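Local coordinates for protein nickel-dependent hydrogenase large subunit (Allochromatium vinosum, PDB 3MYR) that oxidises molecular hydrogen and passes the electrons to an acceptor, as the nickel-iron-binding large subunit of a membrane-bound heterodimeric hydrogenase, at residues E326-S331 against D355-V360; D532-V537 against L546-S551. All blocks are in the same frame, centred on the assembly; numbering follows the deposited sequence.

Contact 1 (E326-S331 against D355-V360)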
loop_
_atom_site.group_PDB
_atom_site.type_symbol
_atom_site.label_atom_id
_atom_site.label_comp_id
_atom_site.label_asym_id
_atom_site.label_seq_id
_atom_site.Cartn_x
_atom_site.Cartn_y
_atom_site.Cartn_z
ATOM N N GLU B 326 -12.979 7.818 17.505
ATOM C CA GLU B 326 -13.405 6.662 16.739
ATOM C C GLU B 326 -14.529 5.961 17.467
ATOM O O GLU B 326 -14.430 5.710 18.711
ATOM C CB GLU B 326 -12.257 5.677 16.551
ATOM C CG GLU B 326 -11.104 6.232 15.689
ATOM C CD GLU B 326 -9.965 5.239 15.520
ATOM O OE1 GLU B 326 -9.836 4.728 14.375
ATOM O OE2 GLU B 326 -9.201 4.984 16.505
ATOM N N PHE B 327 -15.535 5.600 16.684
ATOM C CA PHE B 327 -16.754 4.971 17.211
ATOM C C PHE B 327 -16.794 3.528 16.740
ATOM O O PHE B 327 -16.143 3.154 15.723
ATOM C CB PHE B 327 -18.008 5.728 16.727
ATOM C CG PHE B 327 -18.203 7.060 17.396
ATOM C CD1 PHE B 327 -19.043 7.179 18.540
ATOM C CD2 PHE B 327 -17.573 8.198 16.913
ATOM C CE1 PHE B 327 -19.256 8.456 19.160
ATOM C CE2 PHE B 327 -17.763 9.472 17.514
ATOM C CZ PHE B 327 -18.617 9.606 18.656
ATOM N N VAL B 328 -17.528 2.709 17.502
ATOM C CA VAL B 328 -17.637 1.301 17.234
ATOM C C VAL B 328 -19.094 0.814 17.291
ATOM O O VAL B 328 -19.334 -0.372 17.401
ATOM C CB VAL B 328 -16.723 0.459 18.076
ATOM C CG1 VAL B 328 -15.243 0.864 17.829
ATOM C CG2 VAL B 328 -17.109 0.545 19.611
ATOM N N ASN B 329 -20.050 1.733 17.150
ATOM C CA ASN B 329 -21.476 1.350 17.208
ATOM C C ASN B 329 -21.782 0.289 16.155
ATOM O O ASN B 329 -22.753 -0.410 16.318
ATOM C CB ASN B 329 -22.383 2.517 16.837
ATOM C CG ASN B 329 -22.030 3.791 17.566
ATOM O OD1 ASN B 329 -21.148 4.530 17.125
ATOM N ND2 ASN B 329 -22.793 4.110 18.630
ATOM N N HIS B 330 -21.033 0.264 15.030
ATOM C CA HIS B 330 -21.256 -0.760 13.980
ATOM C C HIS B 330 -19.950 -1.460 13.559
ATOM O O HIS B 330 -19.804 -1.836 12.403
ATOM C CB HIS B 330 -21.930 -0.142 12.757
ATOM C CG HIS B 330 -23.383 0.148 12.978
ATOM N ND1 HIS B 330 -23.861 1.412 13.263
ATOM C CD2 HIS B 330 -24.453 -0.687 13.039
ATOM C CE1 HIS B 330 -25.181 1.357 13.414
ATOM N NE2 HIS B 330 -25.564 0.100 13.275
ATOM N N SER B 331 -19.052 -1.690 14.538
ATOM C CA SER B 331 -17.732 -2.291 14.320
ATOM C C SER B 331 -17.582 -3.436 15.309
ATOM O O SER B 331 -18.202 -3.430 16.379
ATOM C CB SER B 331 -16.617 -1.265 14.575
ATOM O OG SER B 331 -16.866 -0.082 13.797
ATOM N N ASP B 355 -18.156 -12.060 17.721
ATOM C CA ASP B 355 -19.389 -12.764 18.061
ATOM C C ASP B 355 -20.366 -11.849 18.770
ATOM O O ASP B 355 -21.532 -11.755 18.371
ATOM C CB ASP B 355 -19.084 -13.985 18.964
ATOM C CG ASP B 355 -18.336 -15.094 18.206
ATOM O OD1 ASP B 355 -18.156 -15.016 16.960
ATOM O OD2 ASP B 355 -17.993 -16.100 18.830
ATOM N N ARG B 356 -19.904 -11.189 19.820
ATOM C CA ARG B 356 -20.821 -10.418 20.661
ATOM C C ARG B 356 -21.270 -9.138 20.005
ATOM O O ARG B 356 -22.224 -8.519 20.468
ATOM C CB ARG B 356 -20.256 -10.180 22.055
ATOM C CG ARG B 356 -20.397 -11.469 22.916
ATOM C CD ARG B 356 -19.572 -11.469 24.220
ATOM N NE ARG B 356 -20.026 -10.446 25.164
ATOM C CZ ARG B 356 -19.319 -9.359 25.489
ATOM N NH1 ARG B 356 -18.106 -9.150 24.956
ATOM N NH2 ARG B 356 -19.825 -8.475 26.355
ATOM N N ARG B 357 -20.625 -8.763 18.903
ATOM C CA ARG B 357 -21.045 -7.571 18.184
ATOM C C ARG B 357 -21.804 -7.945 16.928
ATOM O O ARG B 357 -21.953 -7.125 16.031
ATOM C CB ARG B 357 -19.848 -6.650 17.879
ATOM C CG ARG B 357 -19.204 -6.015 19.164
ATOM C CD ARG B 357 -20.256 -5.332 20.063
ATOM N NE ARG B 357 -21.043 -4.372 19.280
ATOM C CZ ARG B 357 -20.608 -3.173 18.884
ATOM N NH1 ARG B 357 -19.378 -2.748 19.189
ATOM N NH2 ARG B 357 -21.418 -2.394 18.187
ATOM N N GLY B 358 -22.233 -9.201 16.824
ATOM C CA GLY B 358 -23.139 -9.591 15.723
ATOM C C GLY B 358 -22.425 -10.083 14.479
ATOM O O GLY B 358 -23.071 -10.265 13.419
ATOM N N GLY B 359 -21.106 -10.290 14.550
ATOM C CA GLY B 359 -20.372 -10.861 13.401
ATOM C C GLY B 359 -21.026 -12.214 13.016
ATOM O O GLY B 359 -21.323 -13.034 13.887
ATOM N N VAL B 360 -21.280 -12.455 11.736
ATOM C CA VAL B 360 -21.994 -13.684 11.292
ATOM C C VAL B 360 -21.034 -14.847 11.045
ATOM O O VAL B 360 -19.926 -14.638 10.505
ATOM C CB VAL B 360 -22.804 -13.446 10.010
ATOM C CG1 VAL B 360 -23.610 -14.815 9.615
ATOM C CG2 VAL B 360 -23.857 -12.348 10.260
#

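Contact 2 (D532-V537 against L546-S551)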
loop_
_atom_site.group_PDB
_atom_site.type_symbol
_atom_site.label_atom_id
_atom_site.label_comp_id
_atom_site.label_asym_id
_atom_site.label_seq_id
_atom_site.Cartn_x
_atom_site.Cartn_y
_atom_site.Cartn_z
ATOM N N ASP B 532 -25.135 8.222 -3.324
ATOM C CA ASP B 532 -25.311 9.479 -4.091
ATOM C C ASP B 532 -25.441 9.211 -5.635
ATOM O O ASP B 532 -24.439 9.049 -6.370
ATOM C CB ASP B 532 -24.166 10.462 -3.742
ATOM C CG ASP B 532 -24.067 11.637 -4.716
ATOM O OD1 ASP B 532 -22.947 12.174 -4.925
ATOM O OD2 ASP B 532 -25.117 12.069 -5.246
ATOM N N ASN B 533 -26.672 9.091 -6.104
ATOM C CA ASN B 533 -26.938 9.089 -7.554
ATOM C C ASN B 533 -26.370 7.869 -8.313
ATOM O O ASN B 533 -25.817 7.987 -9.410
ATOM C CB ASN B 533 -26.459 10.432 -8.153
ATOM C CG ASN B 533 -27.031 10.708 -9.572
ATOM O OD1 ASN B 533 -26.516 11.569 -10.332
ATOM N ND2 ASN B 533 -28.071 9.975 -9.940
ATOM N N HIS B 534 -26.442 6.681 -7.714
ATOM C CA HIS B 534 -26.001 5.478 -8.444
ATOM C C HIS B 534 -27.129 4.572 -8.885
ATOM O O HIS B 534 -27.927 4.190 -8.077
ATOM C CB HIS B 534 -24.999 4.644 -7.612
ATOM C CG HIS B 534 -23.661 5.313 -7.443
ATOM N ND1 HIS B 534 -22.485 4.773 -7.941
ATOM C CD2 HIS B 534 -23.328 6.513 -6.912
ATOM C CE1 HIS B 534 -21.484 5.627 -7.748
ATOM N NE2 HIS B 534 -21.963 6.686 -7.125
ATOM N N GLN B 535 -27.032 4.053 -10.110
ATOM C CA GLN B 535 -27.943 3.034 -10.684
ATOM C C GLN B 535 -27.058 1.899 -11.205
ATOM O O GLN B 535 -25.909 2.145 -11.637
ATOM C CB GLN B 535 -28.800 3.643 -11.808
ATOM C CG GLN B 535 -29.880 4.661 -11.301
ATOM C CD GLN B 535 -29.311 6.088 -10.892
ATOM O OE1 GLN B 535 -29.878 6.785 -10.010
ATOM N NE2 GLN B 535 -28.205 6.511 -11.534
ATOM N N LEU B 536 -27.478 0.650 -11.002
ATOM C CA LEU B 536 -26.747 -0.498 -11.575
ATOM C C LEU B 536 -27.505 -1.033 -12.796
ATOM O O LEU B 536 -28.689 -1.395 -12.672
ATOM C CB LEU B 536 -26.659 -1.621 -10.543
ATOM C CG LEU B 536 -25.472 -1.637 -9.569
ATOM C CD1 LEU B 536 -25.146 -0.219 -9.191
ATOM C CD2 LEU B 536 -25.828 -2.480 -8.333
ATOM N N VAL B 537 -26.866 -1.105 -13.960
ATOM C CA VAL B 537 -27.520 -1.831 -15.023
ATOM C C VAL B 537 -27.701 -3.339 -14.772
ATOM O O VAL B 537 -28.739 -3.915 -15.159
ATOM C CB VAL B 537 -27.133 -1.474 -16.496
ATOM C CG1 VAL B 537 -26.278 -0.241 -16.672
ATOM C CG2 VAL B 537 -26.737 -2.688 -17.326
ATOM N N LEU B 546 -17.856 -0.438 -8.571
ATOM C CA LEU B 546 -16.421 -0.503 -8.614
ATOM C C LEU B 546 -15.859 0.859 -9.005
ATOM O O LEU B 546 -14.876 1.281 -8.458
ATOM C CB LEU B 546 -15.958 -1.584 -9.611
ATOM C CG LEU B 546 -16.381 -3.037 -9.283
ATOM C CD1 LEU B 546 -15.787 -3.990 -10.334
ATOM C CD2 LEU B 546 -15.954 -3.459 -7.911
ATOM N N ARG B 547 -16.444 1.516 -10.001
ATOM C CA ARG B 547 -15.862 2.796 -10.431
ATOM C C ARG B 547 -15.733 3.762 -9.268
ATOM O O ARG B 547 -14.716 4.398 -9.131
ATOM C CB ARG B 547 -16.750 3.450 -11.519
ATOM C CG ARG B 547 -16.514 2.884 -12.843
ATOM C CD ARG B 547 -17.517 3.398 -13.890
ATOM N NE ARG B 547 -17.188 2.788 -15.150
ATOM C CZ ARG B 547 -17.680 3.119 -16.335
ATOM N NH1 ARG B 547 -18.643 4.024 -16.455
ATOM N NH2 ARG B 547 -17.232 2.483 -17.397
ATOM N N THR B 548 -16.777 3.863 -8.440
ATOM C CA THR B 548 -16.817 4.805 -7.334
ATOM C C THR B 548 -15.989 4.315 -6.155
ATOM O O THR B 548 -15.120 5.069 -5.626
ATOM C CB THR B 548 -18.259 5.119 -6.929
ATOM O OG1 THR B 548 -18.851 5.944 -7.937
ATOM C CG2 THR B 548 -18.351 5.911 -5.577
ATOM N N ILE B 549 -16.122 3.034 -5.832
ATOM C CA ILE B 549 -15.307 2.510 -4.704
ATOM C C ILE B 549 -13.795 2.664 -5.067
ATOM O O ILE B 549 -13.024 3.157 -4.275
ATOM C CB ILE B 549 -15.716 1.049 -4.311
ATOM C CG1 ILE B 549 -17.106 0.991 -3.619
ATOM C CG2 ILE B 549 -14.678 0.364 -3.411
ATOM C CD1 ILE B 549 -17.315 1.917 -2.449
ATOM N N HIS B 550 -13.402 2.295 -6.287
ATOM C CA HIS B 550 -11.978 2.352 -6.671
ATOM C C HIS B 550 -11.501 3.805 -6.693
ATOM O O HIS B 550 -10.331 4.083 -6.431
ATOM C CB HIS B 550 -11.748 1.734 -8.047
ATOM C CG HIS B 550 -11.856 0.241 -8.067
ATOM N ND1 HIS B 550 -12.380 -0.454 -9.141
ATOM C CD2 HIS B 550 -11.443 -0.696 -7.176
ATOM C CE1 HIS B 550 -12.288 -1.753 -8.902
ATOM N NE2 HIS B 550 -11.728 -1.926 -7.718
ATOM N N SER B 551 -12.403 4.757 -6.950
ATOM C CA SER B 551 -11.950 6.154 -6.979
ATOM C C SER B 551 -11.420 6.614 -5.621
ATOM O O SER B 551 -10.699 7.592 -5.582
ATOM C CB SER B 551 -13.053 7.129 -7.454
ATOM O OG SER B 551 -14.112 7.271 -6.486
#

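Contact 1 (E326-S331 against D355-V360)
R357 reaches across to the backbone of V328-S331 and carries nearly the whole contact. Its CB lies 3.9 Å from S331 O, and CG is equally near. The chain then bends at chi2 (-51°) and chi3 (-53°), taking NE past S331 O at 4.2 Å and carrying the guanidinium on to the V328 carbonyl. NH1 and NH2 approach end-on and both bond to V328 O, each at 3.0 Å. The NH2 bond lies in the carbonyl plane on a lone pair, whereas NH1 is tilted 32° from that plane. S331 O sits over one guanidinium face, 3.1 Å above its plane. Arginine suits the place because its nitrogens also serve Y333 O, bonded to NH1, and D371, in a salt bridge with NH2. A leucine here would probably leave V328 O with S331 N as its one remaining donor in the contact and D371 without its positive mate. This buried arginine, gathering carbonyls of one loop, joins it to the type I beta turn D355-G358, whose last residue has backbone angles that call for glycine. The segment 326-331 takes in the last two residues of strand 324-327, which pairs antiparallel with strand 378-381, and the loop after it.

Contact 2 (D532-V537 against L546-S551)
H534 and T548 meet side chain to side chain, and between them they account for the surface this small contact buries, 79 Å². They extend from opposite directions, bridging backbones whose CA atoms, H534 CA and T548 CA, stand 9.3 Å apart. Histidine suits its place because the flat, elongated imidazole spans this gap and packs on I28. It presents its edge, with T548 OG1 close to the ring plane. In T548, chi1 of -72° sets OG1 anti to the carbonyl carbon, where it faces that edge; its clear hydrogen bond is with T426 OG1. Threonine fits this buried helix position: its hydroxyl has a polar mate there, while its side chain also packs on W271, A529 and L530. One turn later, S551 OG donates to T548 O over 2.6 Å, on a lone pair in the carbonyl plane. A serine can thus use the backbone of its own helix as acceptor, and the same OG is bonded to R429. Through H534 and T548 the irregular segment 532-537 packs against helix 543-551. It follows helix 525-531 and lies along strand 27-35, H534 making a backbone hydrogen bond with I28, while I549 packs against L530 and against L17 and I19 of strand 17-24.

How the contacts relate
From the N terminus, the chain first lays out strands 17-24 and 27-35, against which contact 2 later packs. At contact 1, 326-331 and 355-360 close a loop with 23 residues between them, none in helix or strand, ahead of strand 378-381. The chain then passes through strands 476-485 and 488-497, whose junction supplies A485, P486, R487 and L490 to the nickel-iron pocket, before contact 2 closes a much shorter loop, with eight residues between 532-537 and 546-551. The two loops follow in series, neither nesting nor crossing, and their nearest atoms are about 16 Å apart. Contact 1 ties the end of strand 324-327 and the loop that follows to the turn at 355-358; contact 2 ties a loop to the helix that precedes C555, C558 and H561.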